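Local coordinates for putative yopH targeting protein (Yersinia pestis, PDB 4GF3) that probably acts as a type III secretion chaperone that binds the effector YopH and helps to direct it to the secretion apparatus, at residues Glu9-Glu14 with Glu18-Asn23; Gly28-Asp33 with Ser107-Leu112; Arg80-Lys85 with Leu90-Leu95. One frame throughout, in Å; residues are numbered along the deposited sequence.

Contact 1. Residues Glu9-Glu14 with Glu18-Asn23; sequences EEFATE and EEIETN
Phe11 overlaps the terminal methyl of Ile20 with the CD2 and CE2 atoms of its ring. CD2 comes within 3.5 Å of Ile20 CD1, and the methyl meets the ring obliquely. The next residue, Ala12, faces the same isoleucine: its CB lies 4.1 Å from Ile20 CG1 and 4.1 Å from Glu19 CA. The alpha carbons of Ala12 and Glu19 are 5.5 Å apart, a spacing that suits the small methyl of alanine. Ile20 reaches both partners because CG1 stands anti to its own carbonyl carbon (chi1 -69°) and the chain is then extended, chi2 -175°, so that CG1 rests beside Ala12 while CD1 carries on to the ring. Phe11 answers with CG anti to its backbone N (chi1 178°), sending the ring off the helix toward the sheet.

The contact brings the start of the loop that follows helix 4-15 past that helix, with Ile20 packed on it, before the chain enters strand 28-32. Phe11 also packs on Leu105, Ala106 and Leu109 of helix 102-118, and both Phe11 and Ile20 touch Leu40 of strand 36-42. The acidic residues turn outward or sit at the margin. Glu10, on another side of the helix, makes a salt bridge with Arg2 and a hydrogen bond with Gly102 N, and Glu18 and Glu19 direct their CB atoms away from the helix.

No hydrogen bond joins the two segments. Their cohesion is therefore hydrophobic, drawn from three buried side chains, while the exposed Glu9, Glu18 and Glu19 suit the solvent side and probably add little to the hold.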
loop_
_atom_site.group_PDB
_atom_site.type_symbol
_atom_site.label_atom_id
_atom_site.label_comp_id
_atom_site.label_asym_id
_atom_site.label_seq_id
_atom_site.Cartn_x
_atom_site.Cartn_y
_atom_site.Cartn_z
ATOM N N GLU A 9 -14.091 0.087 -3.560
ATOM C CA GLU A 9 -15.296 -0.055 -2.756
ATOM C C GLU A 9 -15.248 -1.280 -1.884
ATOM O O GLU A 9 -15.674 -1.239 -0.718
ATOM C CB GLU A 9 -16.561 -0.179 -3.634
ATOM C CG GLU A 9 -17.001 1.119 -4.232
ATOM C CD GLU A 9 -18.135 0.934 -5.233
ATOM O OE1 GLU A 9 -18.704 -0.186 -5.345
ATOM O OE2 GLU A 9 -18.472 1.933 -5.897
ATOM N N GLU A 10 -14.842 -2.393 -2.499
ATOM C CA GLU A 10 -14.690 -3.671 -1.778
ATOM C C GLU A 10 -13.731 -3.537 -0.615
ATOM O O GLU A 10 -13.983 -4.045 0.459
ATOM C CB GLU A 10 -14.122 -4.778 -2.680
ATOM C CG GLU A 10 -14.986 -5.946 -2.941
ATOM C CD GLU A 10 -14.298 -6.975 -3.857
ATOM O OE1 GLU A 10 -13.426 -7.806 -3.373
ATOM O OE2 GLU A 10 -14.571 -6.838 -5.069
ATOM N N PHE A 11 -12.611 -2.879 -0.858
ATOM C CA PHE A 11 -11.549 -2.715 0.097
ATOM C C PHE A 11 -11.997 -1.847 1.252
ATOM O O PHE A 11 -11.644 -2.147 2.392
ATOM C CB PHE A 11 -10.364 -2.115 -0.662
ATOM C CG PHE A 11 -9.130 -1.815 0.141
ATOM C CD1 PHE A 11 -8.684 -2.629 1.128
ATOM C CD2 PHE A 11 -8.367 -0.693 -0.187
ATOM C CE1 PHE A 11 -7.515 -2.368 1.790
ATOM C CE2 PHE A 11 -7.180 -0.429 0.489
ATOM C CZ PHE A 11 -6.758 -1.260 1.473
ATOM N N ALA A 12 -12.720 -0.767 0.964
ATOM C CA ALA A 12 -13.314 0.101 1.990
ATOM C C ALA A 12 -14.255 -0.712 2.886
ATOM O O ALA A 12 -14.140 -0.723 4.124
ATOM C CB ALA A 12 -14.073 1.239 1.331
ATOM N N THR A 13 -15.176 -1.440 2.274
ATOM C CA THR A 13 -16.055 -2.312 3.014
ATOM C C THR A 13 -15.320 -3.334 3.894
ATOM O O THR A 13 -15.695 -3.485 5.051
ATOM C CB THR A 13 -17.043 -3.035 2.063
ATOM O OG1 THR A 13 -17.778 -2.028 1.370
ATOM C CG2 THR A 13 -17.972 -3.908 2.820
ATOM N N GLU A 14 -14.313 -3.998 3.349
ATOM C CA GLU A 14 -13.447 -4.917 4.123
ATOM C C GLU A 14 -12.830 -4.247 5.355
ATOM O O GLU A 14 -12.836 -4.812 6.462
ATOM C CB GLU A 14 -12.355 -5.453 3.247
ATOM C CG GLU A 14 -11.527 -6.551 3.886
ATOM C CD GLU A 14 -12.160 -7.932 3.774
ATOM O OE1 GLU A 14 -13.201 -8.070 3.088
ATOM O OE2 GLU A 14 -11.595 -8.886 4.358
ATOM N N GLU A 18 -16.359 4.021 4.987
ATOM C CA GLU A 18 -17.437 4.347 4.050
ATOM C C GLU A 18 -16.940 4.423 2.619
ATOM O O GLU A 18 -17.637 4.036 1.723
ATOM C CB GLU A 18 -18.121 5.663 4.381
ATOM C CG GLU A 18 -19.552 5.508 4.856
ATOM C CD GLU A 18 -20.115 6.841 5.341
ATOM O OE1 GLU A 18 -19.739 7.900 4.756
ATOM O OE2 GLU A 18 -20.929 6.841 6.307
ATOM N N GLU A 19 -15.723 4.927 2.403
ATOM C CA GLU A 19 -15.278 5.171 1.034
ATOM C C GLU A 19 -13.787 5.396 1.035
ATOM O O GLU A 19 -13.282 5.946 1.995
ATOM C CB GLU A 19 -15.935 6.434 0.510
ATOM C CG GLU A 19 -15.539 6.703 -0.929
ATOM C CD GLU A 19 -16.160 7.958 -1.497
ATOM O OE1 GLU A 19 -16.620 8.816 -0.697
ATOM O OE2 GLU A 19 -16.140 8.065 -2.752
ATOM N N ILE A 20 -13.074 4.969 0.004
ATOM C CA ILE A 20 -11.660 5.401 -0.132
ATOM C C ILE A 20 -11.685 6.342 -1.284
ATOM O O ILE A 20 -11.774 5.915 -2.435
ATOM C CB ILE A 20 -10.716 4.234 -0.403
ATOM C CG1 ILE A 20 -10.686 3.421 0.888
ATOM C CG2 ILE A 20 -9.296 4.759 -0.732
ATOM C CD1 ILE A 20 -9.720 2.311 0.839
ATOM N N GLU A 21 -11.706 7.625 -0.988
ATOM C CA GLU A 21 -11.781 8.610 -2.055
ATOM C C GLU A 21 -10.544 8.560 -2.936
ATOM O O GLU A 21 -9.454 8.323 -2.449
ATOM C CB GLU A 21 -11.901 10.008 -1.481
ATOM C CG GLU A 21 -13.233 10.229 -0.787
ATOM C CD GLU A 21 -13.573 11.702 -0.641
ATOM O OE1 GLU A 21 -12.993 12.348 0.269
ATOM O OE2 GLU A 21 -14.418 12.202 -1.428
ATOM N N THR A 22 -10.702 8.815 -4.225
ATOM C CA THR A 22 -9.505 8.922 -5.123
ATOM C C THR A 22 -9.511 10.243 -5.935
ATOM O O THR A 22 -10.558 10.788 -6.218
ATOM C CB THR A 22 -9.323 7.725 -6.050
ATOM O OG1 THR A 22 -10.310 7.736 -7.094
ATOM C CG2 THR A 22 -9.409 6.472 -5.284
ATOM N N ASN A 23 -8.331 10.769 -6.235
ATOM C CA ASN A 23 -8.247 11.959 -7.059
ATOM C C ASN A 23 -8.508 11.600 -8.542
ATOM O O ASN A 23 -8.989 10.497 -8.835
ATOM C CB ASN A 23 -6.904 12.657 -6.855
ATOM C CG ASN A 23 -5.746 11.927 -7.521
ATOM O OD1 ASN A 23 -5.877 10.831 -8.106
ATOM N ND2 ASN A 23 -4.593 12.569 -7.488
#

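Contact 2. Residues Gly28-Asp33 with Ser107-Leu112; sequences GAVTID and SVLTSL
In the alpha-beta fold of CesT-family chaperones a long helix packs on an antiparallel sheet, and here helix 102-118 sends Leu109 toward strand 28-32, one of the two outermost strands of the sheet within the chain. Leu109 spreads its two methyls over two strand residues. CD1 meets Val30 CG1 at 4.1 Å, and CD2 meets Ile32 CD1 at 4.2 Å. Val30 and Ile32 are two apart, so both look to the same side of the strand, and a forked leucine suits the pair. The side chains of Val30 and Leu109 cross at about a right angle. With Leu109 CG anti to its backbone N (chi1 -178°), the two side chains together span the 9.1 Å between Val30 CA and Leu109 CA.

Thr31 and Ile32 pair antiparallel with a strand of another protein's chain, so the sheet runs on across that interface, consistent with partner binding by a chaperone. Val30 also packs on Ile20 and on an apolar side chain of that other protein.

Small hydroxyl residues occupy the more open flank of the helix. Ser111 turns its side chain back onto the preceding turn, where OG donates to Ser107 O at 2.9 Å, and the carbonyl receives Ser111 N from the opposite face of its plane.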
loop_
_atom_site.group_PDB
_atom_site.type_symbol
_atom_site.label_atom_id
_atom_site.label_comp_id
_atom_site.label_asym_id
_atom_site.label_seq_id
_atom_site.Cartn_x
_atom_site.Cartn_y
_atom_site.Cartn_z
ATOM N N GLY A 28 -5.498 7.199 -4.242
ATOM C CA GLY A 28 -6.237 7.175 -2.964
ATOM C C GLY A 28 -5.257 6.889 -1.826
ATOM O O GLY A 28 -4.100 6.503 -2.061
ATOM N N ALA A 29 -5.721 7.053 -0.571
ATOM C CA ALA A 29 -4.844 6.830 0.581
ATOM C C ALA A 29 -5.639 6.471 1.853
ATOM O O ALA A 29 -6.751 6.953 2.058
ATOM C CB ALA A 29 -3.941 8.079 0.827
ATOM N N VAL A 30 -4.980 5.692 2.710
ATOM C CA VAL A 30 -5.443 5.393 3.994
ATOM C C VAL A 30 -4.333 5.831 4.955
ATOM O O VAL A 30 -3.163 5.437 4.765
ATOM C CB VAL A 30 -5.732 3.873 4.081
ATOM C CG1 VAL A 30 -6.112 3.489 5.498
ATOM C CG2 VAL A 30 -6.927 3.558 3.183
ATOM N N THR A 31 -4.721 6.548 6.029
ATOM C CA THR A 31 -3.847 6.892 7.121
ATOM C C THR A 31 -4.008 5.887 8.260
ATOM O O THR A 31 -5.142 5.601 8.710
ATOM C CB THR A 31 -4.097 8.344 7.594
ATOM O OG1 THR A 31 -3.701 9.240 6.529
ATOM C CG2 THR A 31 -3.293 8.675 8.834
ATOM N N ILE A 32 -2.861 5.394 8.714
ATOM C CA ILE A 32 -2.772 4.350 9.702
ATOM C C ILE A 32 -2.080 4.832 10.982
ATOM O O ILE A 32 -0.910 5.253 10.971
ATOM C CB ILE A 32 -2.072 3.105 9.156
ATOM C CG1 ILE A 32 -2.864 2.528 7.977
ATOM C CG2 ILE A 32 -1.914 2.088 10.288
ATOM C CD1 ILE A 32 -2.065 2.418 6.739
ATOM N N ASP A 33 -2.812 4.721 12.071
ATOM C CA ASP A 33 -2.368 5.168 13.400
ATOM C C ASP A 33 -1.858 6.628 13.350
ATOM O O ASP A 33 -0.833 7.004 13.995
ATOM C CB ASP A 33 -1.317 4.209 13.971
ATOM C CG ASP A 33 -1.917 2.826 14.338
ATOM O OD1 ASP A 33 -3.130 2.767 14.614
ATOM O OD2 ASP A 33 -1.141 1.827 14.340
ATOM N N SER A 107 -4.918 -7.440 3.420
ATOM C CA SER A 107 -3.684 -8.157 3.845
ATOM C C SER A 107 -2.421 -7.438 3.429
ATOM O O SER A 107 -1.441 -7.402 4.181
ATOM C CB SER A 107 -3.585 -9.591 3.280
ATOM O OG SER A 107 -4.595 -10.377 3.805
ATOM N N VAL A 108 -2.410 -6.924 2.211
ATOM C CA VAL A 108 -1.306 -6.073 1.725
ATOM C C VAL A 108 -1.100 -4.876 2.634
ATOM O O VAL A 108 -0.000 -4.570 3.077
ATOM C CB VAL A 108 -1.552 -5.617 0.258
ATOM C CG1 VAL A 108 -0.558 -4.564 -0.179
ATOM C CG2 VAL A 108 -1.404 -6.815 -0.655
ATOM N N LEU A 109 -2.201 -4.235 2.971
ATOM C CA LEU A 109 -2.101 -3.058 3.818
ATOM C C LEU A 109 -1.452 -3.402 5.182
ATOM O O LEU A 109 -0.529 -2.726 5.698
ATOM C CB LEU A 109 -3.479 -2.433 3.969
ATOM C CG LEU A 109 -3.476 -1.144 4.825
ATOM C CD1 LEU A 109 -4.518 -0.153 4.338
ATOM C CD2 LEU A 109 -3.696 -1.457 6.283
ATOM N N THR A 110 -1.955 -4.455 5.780
ATOM C CA THR A 110 -1.436 -4.868 7.108
ATOM C C THR A 110 0.014 -5.377 7.000
ATOM O O THR A 110 0.802 -5.196 7.905
ATOM C CB THR A 110 -2.361 -5.882 7.822
ATOM O OG1 THR A 110 -2.633 -7.001 6.976
ATOM C CG2 THR A 110 -3.637 -5.254 8.146
ATOM N N SER A 111 0.370 -5.984 5.892
ATOM C CA SER A 111 1.763 -6.462 5.677
ATOM C C SER A 111 2.733 -5.305 5.446
ATOM O O SER A 111 3.880 -5.319 5.927
ATOM C CB SER A 111 1.817 -7.424 4.504
ATOM O OG SER A 111 1.147 -8.623 4.857
ATOM N N LEU A 112 2.251 -4.305 4.726
ATOM C CA LEU A 112 3.039 -3.087 4.488
ATOM C C LEU A 112 3.385 -2.452 5.819
ATOM O O LEU A 112 4.565 -2.163 6.118
ATOM C CB LEU A 112 2.234 -2.095 3.619
ATOM C CG LEU A 112 2.129 -2.373 2.136
ATOM C CD1 LEU A 112 1.163 -1.470 1.376
ATOM C CD2 LEU A 112 3.489 -2.330 1.449
#

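Contact 3. Residues Arg80-Lys85 with Leu90-Leu95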
loop_
_atom_site.group_PDB
_atom_site.type_symbol
_atom_site.label_atom_id
_atom_site.label_comp_id
_atom_site.label_asym_id
_atom_site.label_seq_id
_atom_site.Cartn_x
_atom_site.Cartn_y
_atom_site.Cartn_z
ATOM N N ARG A 80 7.490 -5.713 -1.714
ATOM C CA ARG A 80 8.809 -5.429 -2.186
ATOM C C ARG A 80 9.287 -4.113 -1.574
ATOM O O ARG A 80 8.469 -3.255 -1.183
ATOM C CB ARG A 80 8.817 -5.297 -3.692
ATOM C CG ARG A 80 8.171 -6.500 -4.411
ATOM C CD ARG A 80 8.973 -7.772 -4.187
ATOM N NE ARG A 80 8.566 -8.864 -5.072
ATOM C CZ ARG A 80 9.078 -10.076 -4.978
ATOM N NH1 ARG A 80 9.981 -10.360 -4.000
ATOM N NH2 ARG A 80 8.689 -11.035 -5.817
ATOM N N CYS A 81 10.600 -3.891 -1.652
ATOM C CA CYS A 81 11.218 -2.740 -0.934
ATOM C C CYS A 81 12.192 -2.059 -1.833
ATOM O O CYS A 81 13.064 -2.704 -2.378
ATOM C CB CYS A 81 11.914 -3.166 0.345
ATOM S SG CYS A 81 10.991 -4.298 1.447
ATOM N N ALA A 82 12.005 -0.762 -2.015
ATOM C CA ALA A 82 12.925 0.121 -2.710
ATOM C C ALA A 82 13.533 1.103 -1.698
ATOM O O ALA A 82 13.025 1.283 -0.594
ATOM C CB ALA A 82 12.203 0.934 -3.777
ATOM N N LEU A 83 14.564 1.808 -2.117
ATOM C CA LEU A 83 15.004 2.972 -1.360
ATOM C C LEU A 83 14.780 4.220 -2.148
ATOM O O LEU A 83 15.129 4.320 -3.349
ATOM C CB LEU A 83 16.496 2.904 -1.008
ATOM C CG LEU A 83 16.907 1.800 -0.054
ATOM C CD1 LEU A 83 18.414 1.719 -0.085
ATOM C CD2 LEU A 83 16.441 2.069 1.360
ATOM N N ASP A 84 14.295 5.210 -1.449
ATOM C CA ASP A 84 14.246 6.529 -2.004
ATOM C C ASP A 84 15.537 7.296 -1.876
ATOM O O ASP A 84 16.572 6.809 -1.374
ATOM C CB ASP A 84 13.020 7.267 -1.501
ATOM C CG ASP A 84 13.218 7.915 -0.140
ATOM O OD1 ASP A 84 14.330 7.970 0.431
ATOM O OD2 ASP A 84 12.183 8.288 0.380
ATOM N N LYS A 85 15.536 8.512 -2.394
ATOM C CA LYS A 85 16.797 9.237 -2.569
ATOM C C LYS A 85 17.432 9.639 -1.243
ATOM O O LYS A 85 18.608 10.087 -1.191
ATOM C CB LYS A 85 16.571 10.491 -3.401
ATOM C CG LYS A 85 15.666 11.494 -2.738
ATOM C CD LYS A 85 15.773 12.845 -3.436
ATOM C CE LYS A 85 14.428 13.556 -3.361
ATOM N NZ LYS A 85 14.305 14.536 -4.475
ATOM N N LEU A 90 10.873 2.407 0.793
ATOM C CA LEU A 90 9.604 2.553 0.100
ATOM C C LEU A 90 9.099 1.130 -0.140
ATOM O O LEU A 90 9.682 0.376 -0.939
ATOM C CB LEU A 90 9.814 3.271 -1.226
ATOM C CG LEU A 90 8.562 3.885 -1.902
ATOM C CD1 LEU A 90 9.014 4.839 -2.990
ATOM C CD2 LEU A 90 7.602 2.847 -2.465
ATOM N N LEU A 91 7.996 0.794 0.528
ATOM C CA LEU A 91 7.457 -0.566 0.595
ATOM C C LEU A 91 6.259 -0.626 -0.333
ATOM O O LEU A 91 5.417 0.323 -0.376
ATOM C CB LEU A 91 7.058 -0.894 2.016
ATOM C CG LEU A 91 8.090 -0.671 3.121
ATOM C CD1 LEU A 91 7.477 -1.072 4.449
ATOM C CD2 LEU A 91 9.355 -1.419 2.782
ATOM N N TRP A 92 6.154 -1.684 -1.138
ATOM C CA TRP A 92 5.191 -1.648 -2.185
ATOM C C TRP A 92 4.758 -3.061 -2.620
ATOM O O TRP A 92 5.440 -4.093 -2.415
ATOM C CB TRP A 92 5.656 -0.836 -3.414
ATOM C CG TRP A 92 6.881 -1.409 -4.107
ATOM C CD1 TRP A 92 8.187 -1.049 -3.873
ATOM C CD2 TRP A 92 6.921 -2.347 -5.210
ATOM N NE1 TRP A 92 9.017 -1.656 -4.775
ATOM C CE2 TRP A 92 8.291 -2.533 -5.540
ATOM C CE3 TRP A 92 5.937 -3.119 -5.896
ATOM C CZ2 TRP A 92 8.697 -3.401 -6.563
ATOM C CZ3 TRP A 92 6.342 -4.000 -6.872
ATOM C CH2 TRP A 92 7.711 -4.113 -7.213
ATOM N N SER A 93 3.550 -3.109 -3.127
ATOM C CA SER A 93 3.048 -4.355 -3.746
ATOM C C SER A 93 2.298 -3.981 -5.019
ATOM O O SER A 93 1.609 -2.928 -5.099
ATOM C CB SER A 93 2.118 -5.179 -2.822
ATOM O OG SER A 93 1.854 -6.451 -3.404
ATOM N N GLN A 94 2.441 -4.840 -6.024
ATOM C CA GLN A 94 1.855 -4.636 -7.340
ATOM C C GLN A 94 0.925 -5.803 -7.656
ATOM O O GLN A 94 1.332 -6.927 -7.548
ATOM C CB GLN A 94 2.972 -4.477 -8.405
ATOM C CG GLN A 94 2.441 -4.157 -9.808
ATOM C CD GLN A 94 3.561 -3.638 -10.748
ATOM O OE1 GLN A 94 4.549 -2.992 -10.320
ATOM N NE2 GLN A 94 3.373 -3.875 -12.021
ATOM N N LEU A 95 -0.309 -5.502 -7.999
ATOM C CA LEU A 95 -1.395 -6.455 -8.083
ATOM C C LEU A 95 -2.259 -6.242 -9.345
ATOM O O LEU A 95 -2.515 -5.140 -9.795
ATOM C CB LEU A 95 -2.322 -6.303 -6.867
ATOM C CG LEU A 95 -1.653 -6.450 -5.485
ATOM C CD1 LEU A 95 -1.633 -5.118 -4.751
ATOM C CD2 LEU A 95 -2.321 -7.564 -4.686
#
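Arg80 CB sits as a bump over the indole of Trp92, 3.6 Å from the centroid of the six-membered ring and 21° off its normal, a CH-pi contact displaced toward the rim. The indole reaches across to Arg80 on the neighbouring strand because Trp92 CG lies between backbone N and carbonyl carbon, chi1 63°. With Arg80 CG beside its backbone N (chi1 -52°), CG comes 3.7 Å from Trp92 CH2; the bend at chi2 then takes the rest of the chain away. Farther along this face, small Ala82 lies close to both the indole and Leu90, its CB 4.2 Å from Leu90 CB. On the reverse face, Leu91 CD2 fits against Cys81 SG at 3.6 Å, with Lys115 of helix 102-118 beside both.

These are the strands of a beta hairpin. Arg80-Trp92 and Ala82-Leu90 are hydrogen-bonded pairs flanking the non-hydrogen-bonded pair Cys81-Leu91. Arg80 N reaches Trp92 O at 2.7 Å and Ala82 N reaches Leu90 O at 2.8 Å, both almost straight; Trp92 N and Leu90 N return bonds to Arg80 O and Ala82 O.

The four backbone bonds fix the register, and side-chain packing adds to it: aliphatic Arg80 carbons cover one indole face, while the guanidinium hydrogen-bonds through NH2 to Leu71 O.

How the contacts relate
Contacts 1 and 2 are buried and purely apolar across their segments, whereas contact 3 lies nearer the surface and is held first by backbone hydrogen bonds. Contacts 1 and 2 meet directly: Phe11 CZ is 3.8 Å from Leu109 CD1 and Ile20 CD1 is 3.9 Å from Val30 CG2, which makes one continuous core. Contact 3 lies at the margin of the five-stranded sheet far from strand 28-32 of contact 2, its centre about 22 Å from that of contact 1. Helix 102-118 connects the two margins, Leu109 facing strand 28-32 while Val108 and Leu112 pack on strand 88-96. Along the chain, contact 3 is nested within the loop that contact 2 closes.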